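Local coordinates for protein ribokinase (Staphylococcus aureus, PDB 3RY7) that catalyses the magnesium-dependent transfer of a phosphate from ATP to the O-5 hydroxyl of D-ribose and is activated by monovalent cations, at residues Ser10-Tyr22 and Thr94-Thr108. Residues are numbered along the deposited sequence; the frame is centred on the assembly and turned at random.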
loop_
_atom_site.group_PDB
_atom_site.type_symbol
_atom_site.label_atom_id
_atom_site.label_comp_id
_atom_site.label_asym_id
_atom_site.label_seq_id
_atom_site.Cartn_x
_atom_site.Cartn_y
_atom_site.Cartn_z
ATOM N N SER A 10 15.617 -10.627 -15.808
ATOM C CA SER A 10 14.296 -11.105 -16.174
ATOM C C SER A 10 13.196 -10.057 -16.022
ATOM O O SER A 10 13.241 -9.194 -15.139
ATOM C CB SER A 10 13.949 -12.299 -15.295
ATOM O OG SER A 10 13.941 -11.913 -13.924
ATOM N N THR A 11 12.201 -10.155 -16.888
ATOM C CA THR A 11 10.935 -9.457 -16.689
ATOM C C THR A 11 9.841 -10.505 -16.648
ATOM O O THR A 11 9.763 -11.361 -17.541
ATOM C CB THR A 11 10.649 -8.459 -17.819
ATOM O OG1 THR A 11 11.636 -7.423 -17.798
ATOM C CG2 THR A 11 9.257 -7.822 -17.634
ATOM N N ASN A 12 9.023 -10.467 -15.597
ATOM C CA ASN A 12 7.961 -11.444 -15.411
ATOM C C ASN A 12 6.618 -10.744 -15.275
ATOM O O ASN A 12 6.550 -9.640 -14.743
ATOM C CB ASN A 12 8.184 -12.258 -14.130
ATOM C CG ASN A 12 9.235 -13.346 -14.280
ATOM O OD1 ASN A 12 9.583 -13.755 -15.395
ATOM N ND2 ASN A 12 9.727 -13.849 -13.141
ATOM N N VAL A 13 5.547 -11.383 -15.737
ATOM C CA VAL A 13 4.222 -10.947 -15.326
ATOM C C VAL A 13 3.765 -11.869 -14.199
ATOM O O VAL A 13 3.573 -13.060 -14.406
ATOM C CB VAL A 13 3.227 -10.921 -16.497
ATOM C CG1 VAL A 13 1.836 -10.555 -15.999
ATOM C CG2 VAL A 13 3.710 -9.944 -17.577
ATOM N N ASP A 14 3.644 -11.314 -12.995
ATOM C CA ASP A 14 3.193 -12.082 -11.838
ATOM C C ASP A 14 1.663 -12.176 -11.796
ATOM O O ASP A 14 0.977 -11.168 -11.734
ATOM C CB ASP A 14 3.684 -11.425 -10.545
ATOM C CG ASP A 14 5.205 -11.455 -10.393
ATOM O OD1 ASP A 14 5.901 -12.140 -11.183
ATOM O OD2 ASP A 14 5.699 -10.790 -9.459
ATOM N N GLN A 15 1.141 -13.393 -11.836
ATOM C CA GLN A 15 -0.285 -13.616 -11.657
ATOM C C GLN A 15 -0.633 -14.026 -10.241
ATOM O O GLN A 15 -0.370 -15.152 -9.836
ATOM C CB GLN A 15 -0.775 -14.703 -12.584
ATOM C CG GLN A 15 -1.760 -14.181 -13.577
ATOM C CD GLN A 15 -1.053 -13.524 -14.719
ATOM O OE1 GLN A 15 -1.359 -12.395 -15.097
ATOM N NE2 GLN A 15 -0.083 -14.226 -15.272
ATOM N N PHE A 16 -1.260 -13.118 -9.511
ATOM C CA PHE A 16 -1.635 -13.367 -8.121
ATOM C C PHE A 16 -3.086 -13.824 -7.959
ATOM O O PHE A 16 -4.017 -13.134 -8.387
ATOM C CB PHE A 16 -1.413 -12.106 -7.294
ATOM C CG PHE A 16 0.027 -11.820 -7.005
ATOM C CD1 PHE A 16 0.616 -12.298 -5.840
ATOM C CD2 PHE A 16 0.796 -11.068 -7.890
ATOM C CE1 PHE A 16 1.947 -12.031 -5.557
ATOM C CE2 PHE A 16 2.126 -10.794 -7.615
ATOM C CZ PHE A 16 2.703 -11.279 -6.440
ATOM N N LEU A 17 -3.258 -14.986 -7.335
ATOM C CA LEU A 17 -4.570 -15.478 -6.924
ATOM C C LEU A 17 -4.635 -15.521 -5.402
ATOM O O LEU A 17 -3.928 -16.310 -4.774
ATOM C CB LEU A 17 -4.791 -16.884 -7.457
ATOM C CG LEU A 17 -6.190 -17.478 -7.274
ATOM C CD1 LEU A 17 -7.186 -16.746 -8.158
ATOM C CD2 LEU A 17 -6.186 -18.968 -7.589
ATOM N N THR A 18 -5.463 -14.671 -4.806
ATOM C CA THR A 18 -5.597 -14.667 -3.355
ATOM C C THR A 18 -6.708 -15.609 -2.931
ATOM O O THR A 18 -7.868 -15.417 -3.285
ATOM C CB THR A 18 -5.908 -13.279 -2.803
ATOM O OG1 THR A 18 -4.914 -12.350 -3.242
ATOM C CG2 THR A 18 -5.928 -13.311 -1.282
ATOM N N VAL A 19 -6.339 -16.646 -2.194
ATOM C CA VAL A 19 -7.308 -17.548 -1.608
ATOM C C VAL A 19 -7.353 -17.340 -0.096
ATOM O O VAL A 19 -6.650 -16.481 0.460
ATOM C CB VAL A 19 -6.977 -19.013 -1.924
ATOM C CG1 VAL A 19 -6.749 -19.184 -3.417
ATOM C CG2 VAL A 19 -5.747 -19.454 -1.147
ATOM N N GLU A 20 -8.208 -18.114 0.563
ATOM C CA GLU A 20 -8.290 -18.079 2.012
ATOM C C GLU A 20 -7.419 -19.220 2.492
ATOM O O GLU A 20 -6.579 -19.073 3.375
ATOM C CB GLU A 20 -9.739 -18.292 2.466
ATOM C CG GLU A 20 -10.137 -17.481 3.695
ATOM C CD GLU A 20 -11.344 -16.587 3.440
ATOM O OE1 GLU A 20 -12.481 -17.117 3.372
ATOM O OE2 GLU A 20 -11.152 -15.353 3.315
ATOM N N ARG A 21 -7.657 -20.392 1.957
ATOM C CA ARG A 21 -6.833 -21.505 2.292
ATOM C C ARG A 21 -6.486 -22.274 1.048
ATOM O O ARG A 21 -7.282 -22.475 0.181
ATOM C CB ARG A 21 -7.472 -22.398 3.370
ATOM C CG ARG A 21 -8.563 -23.345 2.904
ATOM C CD ARG A 21 -8.724 -24.611 3.753
ATOM N NE ARG A 21 -8.398 -25.804 2.983
ATOM C CZ ARG A 21 -9.281 -26.678 2.516
ATOM N NH1 ARG A 21 -10.549 -26.524 2.749
ATOM N NH2 ARG A 21 -8.890 -27.720 1.809
ATOM N N TYR A 22 -5.250 -22.699 0.986
ATOM C CA TYR A 22 -4.752 -23.452 -0.155
ATOM C C TYR A 22 -5.563 -24.719 -0.310
ATOM O O TYR A 22 -5.797 -25.425 0.662
ATOM C CB TYR A 22 -3.270 -23.819 0.007
ATOM C CG TYR A 22 -2.315 -22.642 -0.012
ATOM C CD1 TYR A 22 -2.226 -21.805 -1.120
ATOM C CD2 TYR A 22 -1.487 -22.383 1.072
ATOM C CE1 TYR A 22 -1.350 -20.733 -1.137
ATOM C CE2 TYR A 22 -0.609 -21.320 1.062
ATOM C CZ TYR A 22 -0.544 -20.496 -0.040
ATOM O OH TYR A 22 0.341 -19.442 -0.037
ATOM N N THR A 94 6.151 -14.214 -22.878
ATOM C CA THR A 94 6.820 -13.490 -21.813
ATOM C C THR A 94 6.890 -14.334 -20.546
ATOM O O THR A 94 5.977 -15.109 -20.250
ATOM C CB THR A 94 6.116 -12.175 -21.530
ATOM O OG1 THR A 94 6.104 -11.417 -22.742
ATOM C CG2 THR A 94 6.847 -11.395 -20.426
ATOM N N GLY A 95 7.998 -14.217 -19.824
ATOM C CA GLY A 95 8.165 -14.935 -18.569
ATOM C C GLY A 95 7.036 -14.583 -17.610
ATOM O O GLY A 95 6.546 -13.455 -17.621
ATOM N N GLN A 96 6.633 -15.547 -16.787
ATOM C CA GLN A 96 5.506 -15.363 -15.876
ATOM C C GLN A 96 5.686 -16.104 -14.552
ATOM O O GLN A 96 6.335 -17.159 -14.488
ATOM C CB GLN A 96 4.211 -15.842 -16.537
ATOM C CG GLN A 96 3.834 -15.019 -17.726
ATOM C CD GLN A 96 2.819 -15.714 -18.600
ATOM O OE1 GLN A 96 1.747 -16.088 -18.134
ATOM N NE2 GLN A 96 3.145 -15.878 -19.881
ATOM N N ALA A 97 5.095 -15.552 -13.499
ATOM C CA ALA A 97 5.034 -16.255 -12.229
ATOM C C ALA A 97 3.578 -16.407 -11.794
ATOM O O ALA A 97 2.765 -15.478 -11.915
ATOM C CB ALA A 97 5.847 -15.519 -11.164
ATOM N N PHE A 98 3.262 -17.586 -11.284
ATOM C CA PHE A 98 1.920 -17.887 -10.820
ATOM C C PHE A 98 1.974 -18.092 -9.313
ATOM O O PHE A 98 2.532 -19.078 -8.812
ATOM C CB PHE A 98 1.397 -19.101 -11.572
ATOM C CG PHE A 98 1.605 -19.001 -13.069
ATOM C CD1 PHE A 98 2.689 -19.610 -13.680
ATOM C CD2 PHE A 98 0.727 -18.249 -13.860
ATOM C CE1 PHE A 98 2.889 -19.508 -15.061
ATOM C CE2 PHE A 98 0.920 -18.134 -15.245
ATOM C CZ PHE A 98 2.004 -18.767 -15.841
ATOM N N ILE A 99 1.414 -17.121 -8.602
ATOM C CA ILE A 99 1.553 -17.008 -7.157
ATOM C C ILE A 99 0.201 -17.110 -6.436
ATOM O O ILE A 99 -0.690 -16.275 -6.645
ATOM C CB ILE A 99 2.199 -15.654 -6.811
ATOM C CG1 ILE A 99 3.566 -15.540 -7.510
ATOM C CG2 ILE A 99 2.342 -15.493 -5.314
ATOM C CD1 ILE A 99 4.142 -14.138 -7.535
ATOM N N THR A 100 0.044 -18.135 -5.602
ATOM C CA THR A 100 -1.166 -18.278 -4.804
ATOM C C THR A 100 -0.907 -17.822 -3.368
ATOM O O THR A 100 -0.089 -18.415 -2.668
ATOM C CB THR A 100 -1.661 -19.729 -4.795
ATOM O OG1 THR A 100 -1.684 -20.237 -6.131
ATOM C CG2 THR A 100 -3.069 -19.818 -4.197
ATOM N N VAL A 101 -1.588 -16.757 -2.950
ATOM C CA VAL A 101 -1.496 -16.232 -1.592
ATOM C C VAL A 101 -2.641 -16.754 -0.707
ATOM O O VAL A 101 -3.793 -16.780 -1.137
ATOM C CB VAL A 101 -1.622 -14.715 -1.605
ATOM C CG1 VAL A 101 -1.325 -14.150 -0.230
ATOM C CG2 VAL A 101 -0.715 -14.125 -2.651
ATOM N N ASN A 102 -2.344 -17.163 0.526
ATOM C CA ASN A 102 -3.431 -17.498 1.456
ATOM C C ASN A 102 -3.754 -16.382 2.451
ATOM O O ASN A 102 -3.166 -15.295 2.389
ATOM C CB ASN A 102 -3.223 -18.856 2.145
ATOM C CG ASN A 102 -2.007 -18.891 3.061
ATOM O OD1 ASN A 102 -1.433 -17.856 3.422
ATOM N ND2 ASN A 102 -1.619 -20.099 3.457
ATOM N N ALA A 103 -4.713 -16.629 3.337
ATOM C CA ALA A 103 -5.143 -15.606 4.283
ATOM C C ALA A 103 -3.994 -15.094 5.156
ATOM O O ALA A 103 -3.888 -13.887 5.433
ATOM C CB ALA A 103 -6.279 -16.139 5.131
ATOM N N GLU A 104 -3.145 -16.018 5.594
ATOM C CA GLU A 104 -1.957 -15.659 6.329
ATOM C C GLU A 104 -0.936 -14.782 5.572
ATOM O O GLU A 104 -0.343 -13.852 6.133
ATOM C CB GLU A 104 -1.183 -16.921 6.706
ATOM C CG GLU A 104 -1.941 -18.214 6.451
ATOM C CD GLU A 104 -1.555 -19.334 7.396
ATOM O OE1 GLU A 104 -1.431 -20.505 6.971
ATOM O OE2 GLU A 104 -1.374 -19.041 8.592
ATOM N N GLY A 105 -0.761 -15.062 4.287
ATOM C CA GLY A 105 0.158 -14.297 3.482
ATOM C C GLY A 105 1.277 -15.118 2.902
ATOM O O GLY A 105 2.225 -14.605 2.363
ATOM N N GLN A 106 1.148 -16.413 3.044
ATOM C CA GLN A 106 2.109 -17.331 2.458
ATOM C C GLN A 106 2.035 -17.196 0.938
ATOM O O GLN A 106 0.945 -17.178 0.357
ATOM C CB GLN A 106 1.807 -18.783 2.837
ATOM C CG GLN A 106 1.631 -19.054 4.336
ATOM C CD GLN A 106 1.800 -20.530 4.640
ATOM O OE1 GLN A 106 2.603 -21.206 4.001
ATOM N NE2 GLN A 106 1.052 -21.037 5.610
ATOM N N ASN A 107 3.190 -17.086 0.293
ATOM C CA ASN A 107 3.252 -17.121 -1.159
ATOM C C ASN A 107 3.688 -18.512 -1.582
ATOM O O ASN A 107 4.673 -19.033 -1.077
ATOM C CB ASN A 107 4.233 -16.072 -1.677
ATOM C CG ASN A 107 3.622 -14.685 -1.748
ATOM O OD1 ASN A 107 2.446 -14.493 -1.440
ATOM N ND2 ASN A 107 4.415 -13.708 -2.169
ATOM N N THR A 108 2.928 -19.133 -2.471
ATOM C CA THR A 108 3.393 -20.324 -3.162
ATOM C C THR A 108 3.571 -19.955 -4.624
ATOM O O THR A 108 2.608 -19.536 -5.273
ATOM C CB THR A 108 2.388 -21.453 -3.068
ATOM O OG1 THR A 108 2.329 -21.905 -1.713
ATOM C CG2 THR A 108 2.803 -22.598 -3.962
HETATM O O HOH W 1 10.170 -12.383 -20.219
#
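The small lid sheet of ribokinase is built round its two central strands, and here these run parallel: 12-18 pairs with 95-101, Val13 facing Gln96, Phe16 facing Ile99 and Thr18 facing Val101. Backbone bonds alternate from Val13 N to Gly95 O through to Val19 N to Val101 O; the shortest, Gln15 N to Ala97 O at 2.6 Å, is also nearly straight. At the inner end a water joins Thr11 O to Gly95 N.

One face of the sheet carries Asp14, Phe16, Ala97, Ile99 and Val101. Ile99 and Phe16 lie side by side, Ile99 CB 4.2 Å from the centroid of the Phe16 ring and over its face in a CH-pi contact. With CG1 of Ile99 beside the backbone N (chi1 -58°), its CD1 is carried along the ring to 3.4 Å from Phe16 CZ, while Val101 CG2 meets the ring edge. As in pfkB-family kinases, this lid face turns toward the ribose site: Asn12, Val13 and Asp14 are all substrate-binding residues, but of these only Asn12 and Asp14 have their side chains on the Phe16 face. Asp14 OD1 hydrogen-bonds a bound glycerol and also lies 3.4 Å from Ala97 CB. Lys288 of the second subunit makes a cation-pi contact with Phe16.

Beyond the strands, Tyr22 folds back across the hairpin 100-108. Asn102 CB sits over one face of its ring, 3.9 Å from the centroid, and Thr100 CG2 lies 3.6 Å from Tyr22 CE1. Asn102 OD1 accepts from both Gly105 N and Gln106 N, an Asx motif within the turn of the hairpin.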